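Local coordinates for protein glycosyl hydrolase, family 8 (Clostridium perfringens, PDB 3REN) that acts as an alpha-amylase, probably cleaving alpha-1,4-glucosidic bonds in starch-like glucans, and is built as an (alpha/alpha)6 barrel, at residues A[177-182]-A[187-192]; A[241-246]-A[293-298]. One frame throughout, in Å; residues are numbered along the deposited sequence.

Contact 1: residues A[177-182]-A[187-192]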
ATOM      1  N   PRO A 177       0.595 -11.878  -3.084  1.00 16.25           N
ATOM      2  CA  PRO A 177      -0.698 -12.409  -2.638  1.00 16.91           C
ATOM      3  C   PRO A 177      -1.770 -12.313  -3.718  1.00 16.02           C
ATOM      4  O   PRO A 177      -2.544 -13.250  -3.875  1.00 16.07           O
ATOM      5  CB  PRO A 177      -1.072 -11.523  -1.420  1.00 16.14           C
ATOM      6  CG  PRO A 177       0.261 -11.055  -0.940  1.00 17.58           C
ATOM      7  CD  PRO A 177       1.067 -10.813  -2.191  1.00 15.54           C
ATOM      8  N   THR A 178      -1.812 -11.202  -4.445  1.00 15.82           N
ATOM      9  CA  THR A 178      -2.773 -11.051  -5.526  1.00 15.29           C
ATOM     10  C   THR A 178      -2.468 -12.087  -6.629  1.00 15.59           C
ATOM     11  O   THR A 178      -3.378 -12.723  -7.158  1.00 15.75           O
ATOM     12  CB  THR A 178      -2.720  -9.617  -6.084  1.00 16.46           C
ATOM     13  OG1 THR A 178      -2.982  -8.671  -5.023  1.00 16.82           O
ATOM     14  CG2 THR A 178      -3.739  -9.438  -7.190  1.00 13.32           C
HETATM   15  N   MSE A 179      -1.193 -12.270  -6.971  1.00 14.27           N
HETATM   16  CA  MSE A 179      -0.831 -13.227  -8.030  1.00 15.19           C
HETATM   17  C   MSE A 179      -1.193 -14.671  -7.638  1.00 16.05           C
HETATM   18  O   MSE A 179      -1.568 -15.477  -8.486  1.00 16.95           O
HETATM   19  CB  MSE A 179       0.651 -13.123  -8.436  1.00 13.56           C
HETATM   20  CG  MSE A 179       0.987 -11.800  -9.106  1.00 14.27           C
HETATM   21 SE   MSE A 179       2.920 -11.593  -9.070  1.00 15.96          SE
HETATM   22  CE  MSE A 179       3.135  -9.808  -9.791  1.00 15.72           C
ATOM     23  N   LYS A 180      -1.025 -14.995  -6.366  1.00 17.55           N
ATOM     24  CA  LYS A 180      -1.458 -16.264  -5.817  1.00 18.77           C
ATOM     25  C   LYS A 180      -2.979 -16.395  -5.949  1.00 19.91           C
ATOM     26  O   LYS A 180      -3.463 -17.370  -6.514  1.00 20.57           O
ATOM     27  CB  LYS A 180      -1.091 -16.341  -4.347  1.00 19.43           C
ATOM     28  CG  LYS A 180      -1.513 -17.658  -3.671  1.00 21.80           C
ATOM     29  CD  LYS A 180      -0.630 -17.930  -2.492  1.00 24.16           C
ATOM     30  CE  LYS A 180      -1.035 -19.240  -1.848  1.00 25.72           C
ATOM     31  NZ  LYS A 180      -0.032 -19.576  -0.833  1.00 27.59           N
ATOM     32  N   LEU A 181      -3.733 -15.411  -5.535  1.00 19.98           N
ATOM     33  CA  LEU A 181      -5.156 -15.515  -5.705  1.00 21.91           C
ATOM     34  C   LEU A 181      -5.520 -15.693  -7.189  1.00 21.71           C
ATOM     35  O   LEU A 181      -6.294 -16.546  -7.521  1.00 21.67           O
ATOM     36  CB  LEU A 181      -5.815 -14.275  -5.202  1.00 21.97           C
ATOM     37  CG  LEU A 181      -6.245 -14.197  -3.769  1.00 24.73           C
ATOM     38  CD1 LEU A 181      -6.097 -15.392  -2.967  1.00 28.58           C
ATOM     39  CD2 LEU A 181      -6.029 -12.968  -3.080  1.00 25.23           C
ATOM     40  N   LEU A 182      -4.907 -14.908  -8.058  1.00 21.63           N
ATOM     41  CA  LEU A 182      -5.143 -15.029  -9.504  1.00 21.13           C
ATOM     42  C   LEU A 182      -4.838 -16.428 -10.094  1.00 22.92           C
ATOM     43  O   LEU A 182      -5.519 -16.880 -11.058  1.00 21.57           O
ATOM     44  CB  LEU A 182      -4.357 -13.941 -10.268  1.00 20.65           C
ATOM     45  CG  LEU A 182      -4.993 -12.535 -10.230  1.00 17.36           C
ATOM     46  CD1 LEU A 182      -4.008 -11.404 -10.696  1.00 11.58           C
ATOM     47  CD2 LEU A 182      -6.322 -12.496 -11.005  1.00 14.48           C
ATOM     48  N   LYS A 187      -4.261 -20.691 -14.262  1.00 30.24           N
ATOM     49  CA  LYS A 187      -2.907 -21.165 -14.206  1.00 29.95           C
ATOM     50  C   LYS A 187      -1.898 -20.281 -14.908  1.00 28.72           C
ATOM     51  O   LYS A 187      -0.786 -20.274 -14.533  1.00 28.94           O
ATOM     52  CB  LYS A 187      -2.809 -22.645 -14.581  1.00 30.38           C
ATOM     53  CG  LYS A 187      -1.660 -23.030 -15.490  1.00 32.79           C
ATOM     54  N   LYS A 188      -2.291 -19.511 -15.895  1.00 27.83           N
ATOM     55  CA  LYS A 188      -1.312 -18.589 -16.525  1.00 26.37           C
ATOM     56  C   LYS A 188      -0.626 -17.681 -15.491  1.00 25.38           C
ATOM     57  O   LYS A 188       0.481 -17.208 -15.721  1.00 24.54           O
ATOM     58  CB  LYS A 188      -1.910 -17.732 -17.644  1.00 27.29           C
ATOM     59  CG  LYS A 188      -3.139 -16.918 -17.268  1.00 27.94           C
ATOM     60  CD  LYS A 188      -3.824 -16.337 -18.522  1.00 28.57           C
ATOM     61  CE  LYS A 188      -5.217 -15.842 -18.132  1.00 29.89           C
ATOM     62  NZ  LYS A 188      -5.866 -14.977 -19.156  1.00 29.21           N
ATOM     63  N   TRP A 189      -1.284 -17.447 -14.354  1.00 23.15           N
ATOM     64  CA  TRP A 189      -0.704 -16.578 -13.319  1.00 21.87           C
ATOM     65  C   TRP A 189       0.378 -17.222 -12.457  1.00 21.48           C
ATOM     66  O   TRP A 189       1.071 -16.507 -11.719  1.00 21.33           O
ATOM     67  CB  TRP A 189      -1.777 -15.921 -12.463  1.00 20.63           C
ATOM     68  CG  TRP A 189      -2.416 -14.764 -13.189  1.00 18.20           C
ATOM     69  CD1 TRP A 189      -3.536 -14.807 -13.970  1.00 15.99           C
ATOM     70  CD2 TRP A 189      -1.941 -13.422 -13.231  1.00 16.06           C
ATOM     71  NE1 TRP A 189      -3.792 -13.552 -14.485  1.00 16.82           N
ATOM     72  CE2 TRP A 189      -2.835 -12.685 -14.038  1.00 15.92           C
ATOM     73  CE3 TRP A 189      -0.851 -12.751 -12.626  1.00 16.40           C
ATOM     74  CZ2 TRP A 189      -2.666 -11.306 -14.296  1.00 15.95           C
ATOM     75  CZ3 TRP A 189      -0.692 -11.384 -12.879  1.00 16.23           C
ATOM     76  CH2 TRP A 189      -1.596 -10.678 -13.706  1.00 14.60           C
ATOM     77  N   GLU A 190       0.531 -18.555 -12.553  1.00 22.19           N
ATOM     78  CA  GLU A 190       1.602 -19.291 -11.836  1.00 21.42           C
ATOM     79  C   GLU A 190       2.975 -18.896 -12.314  1.00 21.17           C
ATOM     80  O   GLU A 190       3.905 -18.713 -11.504  1.00 20.63           O
ATOM     81  CB  GLU A 190       1.440 -20.809 -11.977  1.00 22.36           C
ATOM     82  CG  GLU A 190       0.203 -21.328 -11.256  1.00 25.18           C
ATOM     83  CD  GLU A 190       0.024 -22.840 -11.361  1.00 32.06           C
ATOM     84  OE1 GLU A 190       0.814 -23.522 -12.085  1.00 32.40           O
ATOM     85  OE2 GLU A 190      -0.918 -23.334 -10.686  1.00 34.27           O
ATOM     86  N   GLY A 191       3.109 -18.776 -13.635  1.00 19.80           N
ATOM     87  CA  GLY A 191       4.355 -18.331 -14.225  1.00 18.93           C
ATOM     88  C   GLY A 191       4.701 -16.912 -13.793  1.00 18.45           C
ATOM     89  O   GLY A 191       5.873 -16.594 -13.567  1.00 17.78           O
ATOM     90  N   ILE A 192       3.688 -16.053 -13.693  1.00 17.81           N
ATOM     91  CA  ILE A 192       3.916 -14.664 -13.271  1.00 17.61           C
ATOM     92  C   ILE A 192       4.361 -14.636 -11.813  1.00 16.52           C
ATOM     93  O   ILE A 192       5.330 -13.941 -11.489  1.00 16.49           O
ATOM     94  CB  ILE A 192       2.648 -13.757 -13.438  1.00 17.10           C
ATOM     95  CG1 ILE A 192       2.156 -13.762 -14.897  1.00 20.94           C
ATOM     96  CG2 ILE A 192       2.971 -12.359 -13.054  1.00 16.39           C
ATOM     97  CD1 ILE A 192       3.024 -12.948 -15.820  1.00 19.23           C
TER

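Contact 2: residues A[241-246]-A[293-298]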
ATOM      1  N   ARG A 241       5.423 -10.946   0.634  1.00 13.09           N
ATOM      2  CA  ARG A 241       6.015 -12.279   0.741  1.00 13.23           C
ATOM      3  C   ARG A 241       5.319 -13.148   1.787  1.00 14.03           C
ATOM      4  O   ARG A 241       5.003 -14.301   1.533  1.00 14.58           O
ATOM      5  CB  ARG A 241       7.489 -12.134   1.108  1.00 13.30           C
ATOM      6  CG  ARG A 241       8.405 -11.753  -0.086  1.00 14.56           C
ATOM      7  CD  ARG A 241       8.874 -13.012  -0.818  1.00 13.84           C
ATOM      8  NE  ARG A 241       9.902 -13.690  -0.031  1.00 14.02           N
ATOM      9  CZ  ARG A 241      10.532 -14.814  -0.373  1.00 14.32           C
ATOM     10  NH1 ARG A 241      10.238 -15.480  -1.491  1.00 12.47           N
ATOM     11  NH2 ARG A 241      11.434 -15.303   0.455  1.00 15.34           N
ATOM     12  N   ILE A 242       5.130 -12.616   2.987  1.00 15.25           N
ATOM     13  CA  ILE A 242       4.592 -13.462   4.053  1.00 16.45           C
ATOM     14  C   ILE A 242       3.121 -13.787   3.843  1.00 16.65           C
ATOM     15  O   ILE A 242       2.724 -14.900   4.127  1.00 16.79           O
ATOM     16  CB  ILE A 242       4.865 -12.919   5.491  1.00 16.83           C
ATOM     17  CG1 ILE A 242       4.074 -11.653   5.770  1.00 18.53           C
ATOM     18  CG2 ILE A 242       6.368 -12.737   5.697  1.00 17.30           C
ATOM     19  CD1 ILE A 242       4.517 -10.888   7.038  1.00 22.20           C
ATOM     20  N   GLU A 243       2.329 -12.827   3.328  1.00 17.14           N
ATOM     21  CA  GLU A 243       0.896 -13.055   3.082  1.00 18.45           C
ATOM     22  C   GLU A 243       0.702 -14.111   2.026  1.00 18.81           C
ATOM     23  O   GLU A 243      -0.334 -14.764   2.005  1.00 20.89           O
ATOM     24  CB  GLU A 243       0.140 -11.775   2.688  1.00 18.44           C
ATOM     25  CG  GLU A 243       0.013 -10.758   3.785  1.00 20.43           C
ATOM     26  CD  GLU A 243      -0.699  -9.467   3.342  1.00 28.48           C
ATOM     27  OE1 GLU A 243      -1.123  -8.705   4.231  1.00 30.38           O
ATOM     28  OE2 GLU A 243      -0.829  -9.188   2.117  1.00 31.75           O
ATOM     29  N   ALA A 244       1.702 -14.302   1.170  1.00 18.70           N
ATOM     30  CA  ALA A 244       1.661 -15.326   0.139  1.00 18.46           C
ATOM     31  C   ALA A 244       2.253 -16.654   0.619  1.00 18.81           C
ATOM     32  O   ALA A 244       2.362 -17.596  -0.153  1.00 18.91           O
ATOM     33  CB  ALA A 244       2.424 -14.838  -1.109  1.00 18.37           C
ATOM     34  N   GLY A 245       2.656 -16.716   1.878  1.00 19.38           N
ATOM     35  CA  GLY A 245       3.222 -17.935   2.467  1.00 19.04           C
ATOM     36  C   GLY A 245       4.727 -18.097   2.307  1.00 18.93           C
ATOM     37  O   GLY A 245       5.267 -19.147   2.629  1.00 19.66           O
ATOM     38  N   GLU A 246       5.428 -17.084   1.799  1.00 19.11           N
ATOM     39  CA  GLU A 246       6.896 -17.202   1.632  1.00 18.62           C
ATOM     40  C   GLU A 246       7.641 -16.872   2.930  1.00 18.83           C
ATOM     41  O   GLU A 246       7.041 -16.352   3.889  1.00 19.69           O
ATOM     42  CB  GLU A 246       7.384 -16.292   0.506  1.00 18.36           C
ATOM     43  CG  GLU A 246       6.679 -16.461  -0.826  1.00 20.08           C
ATOM     44  CD  GLU A 246       7.030 -17.775  -1.541  1.00 21.86           C
ATOM     45  OE1 GLU A 246       8.111 -18.367  -1.264  1.00 24.73           O
ATOM     46  OE2 GLU A 246       6.206 -18.218  -2.387  1.00 22.08           O
ATOM     47  N   ALA A 293       3.628  -7.838  11.872  1.00 14.64           N
ATOM     48  CA  ALA A 293       3.632  -8.425  13.212  1.00 15.26           C
ATOM     49  C   ALA A 293       2.294  -9.093  13.461  1.00 15.19           C
ATOM     50  O   ALA A 293       2.241 -10.166  14.049  1.00 14.73           O
ATOM     51  CB  ALA A 293       3.860  -7.376  14.252  1.00 14.10           C
ATOM     52  N   ASN A 294       1.226  -8.453  12.991  1.00 15.38           N
ATOM     53  CA  ASN A 294      -0.108  -9.047  13.104  1.00 16.87           C
ATOM     54  C   ASN A 294      -0.152 -10.398  12.409  1.00 16.95           C
ATOM     55  O   ASN A 294      -0.618 -11.392  12.980  1.00 16.89           O
ATOM     56  CB  ASN A 294      -1.178  -8.160  12.471  1.00 15.98           C
ATOM     57  CG  ASN A 294      -2.580  -8.793  12.577  1.00 19.27           C
ATOM     58  OD1 ASN A 294      -3.155  -9.225  11.582  1.00 22.24           O
ATOM     59  ND2 ASN A 294      -3.111  -8.856  13.793  1.00 15.97           N
ATOM     60  N   TYR A 295       0.349 -10.414  11.176  1.00 17.14           N
ATOM     61  CA  TYR A 295       0.309 -11.604  10.360  1.00 19.08           C
ATOM     62  C   TYR A 295       1.075 -12.760  11.021  1.00 19.35           C
ATOM     63  O   TYR A 295       0.556 -13.871  11.115  1.00 19.54           O
ATOM     64  CB  TYR A 295       0.827 -11.328   8.938  1.00 19.27           C
ATOM     65  CG  TYR A 295       0.594 -12.515   8.045  1.00 22.95           C
ATOM     66  CD1 TYR A 295       1.546 -13.521   7.948  1.00 22.44           C
ATOM     67  CD2 TYR A 295      -0.610 -12.666   7.344  1.00 23.37           C
ATOM     68  CE1 TYR A 295       1.322 -14.652   7.165  1.00 26.25           C
ATOM     69  CE2 TYR A 295      -0.830 -13.787   6.560  1.00 26.72           C
ATOM     70  CZ  TYR A 295       0.137 -14.770   6.489  1.00 25.84           C
ATOM     71  OH  TYR A 295      -0.055 -15.870   5.712  1.00 29.74           O
ATOM     72  N   ILE A 296       2.288 -12.497  11.493  1.00 19.49           N
ATOM     73  CA  ILE A 296       3.098 -13.571  12.074  1.00 20.42           C
ATOM     74  C   ILE A 296       2.739 -13.891  13.525  1.00 21.48           C
ATOM     75  O   ILE A 296       3.253 -14.850  14.071  1.00 22.98           O
ATOM     76  CB  ILE A 296       4.594 -13.260  11.959  1.00 20.16           C
ATOM     77  CG1 ILE A 296       4.959 -12.057  12.858  1.00 19.74           C
ATOM     78  CG2 ILE A 296       4.969 -13.060  10.487  1.00 19.64           C
ATOM     79  CD1 ILE A 296       6.387 -11.575  12.733  1.00 20.13           C
ATOM     80  N   GLY A 297       1.854 -13.095  14.127  1.00 22.02           N
ATOM     81  CA  GLY A 297       1.464 -13.245  15.528  1.00 22.71           C
ATOM     82  C   GLY A 297       2.450 -12.686  16.545  1.00 23.00           C
ATOM     83  O   GLY A 297       2.490 -13.162  17.671  1.00 24.10           O
ATOM     84  N   ASP A 298       3.246 -11.680  16.174  1.00 22.08           N
ATOM     85  CA  ASP A 298       4.257 -11.122  17.090  1.00 21.36           C
ATOM     86  C   ASP A 298       3.689  -9.945  17.870  1.00 20.54           C
ATOM     87  O   ASP A 298       3.739  -8.804  17.410  1.00 18.98           O
ATOM     88  CB  ASP A 298       5.549 -10.740  16.326  1.00 21.11           C
ATOM     89  CG  ASP A 298       6.715 -10.335  17.258  1.00 23.26           C
ATOM     90  OD1 ASP A 298       6.473  -9.844  18.379  1.00 22.37           O
ATOM     91  OD2 ASP A 298       7.898 -10.502  16.850  1.00 23.25           O
TER
HETATM   92  O   HOH W   1       1.168 -17.856   4.930  1.00 44.98           O

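Contact 1: residues A[177-182]-A[187-192]
L182 and M179 of helix 176-185 pack against W189 and I192 of helix 188-201 in a buried, apolar helix-helix contact close to the tight turn that joins the two helices. The short segments run nearly antiparallel, with an angle of 156° between their directions and axes 8.4 Å apart at closest approach. Their backbones come nearest at L182 and W189, whose CA atoms are 6.1 Å apart.

The main evidence for specific packing is the way L182 lies on the indole. Its CD1 sits 3.6 Å from the centroid of the six-membered ring of W189 and 4° off the ring normal, a CH-pi contact centred over the face. Its CB rests over the five-membered part of the same face, 3.6 Å from CG of W189. Both side chains have CG anti to their carbonyl carbon (chi1 -78° in each), and they run alongside each other in the same sense, which spreads the contact over both rings of the indole.

M179, modelled as selenomethionine, crosses the tryptophan at about a right angle. Its CG approaches CE3 of W189 obliquely at 4.1 Å. Beyond CG the chain is extended, which carries SE past the indole to within 4.1 Å of CG2 of I192; the methyl CE is equally near that branch.

Helix 133-150 adds a third wall: A143 touches both L182 and W189, and L147 also meets the indole. Across the hairpin the side-chain pairs are all carbon or selenium contacts, so the cohesion is apolar. The carbonyl oxygen of M179 is hydrogen-bonded locally by the hydroxyl of S183. Two consecutive antiparallel helices joined by a short turn and closed by a shared apolar seam form an alpha-alpha hairpin, the kind of unit from which (alpha/alpha)6 barrels are assembled.

Contact 2: residues A[241-246]-A[293-298]
Y295, I242 and E243 contribute most of the surface buried here, with the tyrosine of helix 283-296 laid across the last turn of helix 231-243. The closest CA pair is E243 and Y295, at 7.4 Å, so the side chains have to bridge the gap. Y295 does so with CG anti to its backbone N (chi1 -172°), which sends the phenol out along the end of the other helix.

One ring face receives the backbone of E243: its CA lies 4.2 Å from the ring centroid and 27° off the normal, a CH-pi contact displaced from the centre. The aliphatic CG of E243 continues this packing, 4.1 Å from CD2 of Y295. The glutamate chain then extends away, and its OE2 is paired in a salt bridge with K121, so the ring meets the methylene part and not the charge.

I242 runs antiparallel to the tyrosine side chain, its CG1 meeting CD1 of the ring at 3.8 Å. Its far methyl CD1 reaches on to CG2 of I296, 4.1 Å away, and extends the apolar contact beyond the CD1 side of the ring. At the phenol end a water lies at the ring edge, in plane, at an unusually short 2.5 Å from OH of Y295, a doubtful length. It makes a weak bond to the carbonyl oxygen of I242, which also accepts a hydrogen bond from the backbone N of G245 (2.9 Å).

That backbone bond belongs to a Schellman motif, completed by E246 N to the carbonyl oxygen of R241. The second segment ends likewise: G297 has positive phi, and D298 bonds back to A293 before its side chain caps the following helix. The contact thus pairs two Schellman-terminated helix C-termini within the (alpha/alpha)6 barrel, and Y295 spans them.

The two contacts follow one another in sequence, and their centres lie about 19 Å apart, yet they touch where helix 176-185 passes the C-terminal end of helix 231-243. NZ of K180 probably hydrogen-bonds the carbonyl oxygen of A244 at 3.2 Å, and CG of P177 packs 3.7 Å from CB of E243. Two further residues tie them together: K121 brings the P177 and E243 sides together, while Y193 touches M179, K180 and A244 and bonds E246. The centre of contact 1 is about 19 Å from the centre of the chain and that of contact 2 about 15 Å. A bound 1,2-ethanediol, probably from crystallisation, lies about 5 Å from the E243 side chain.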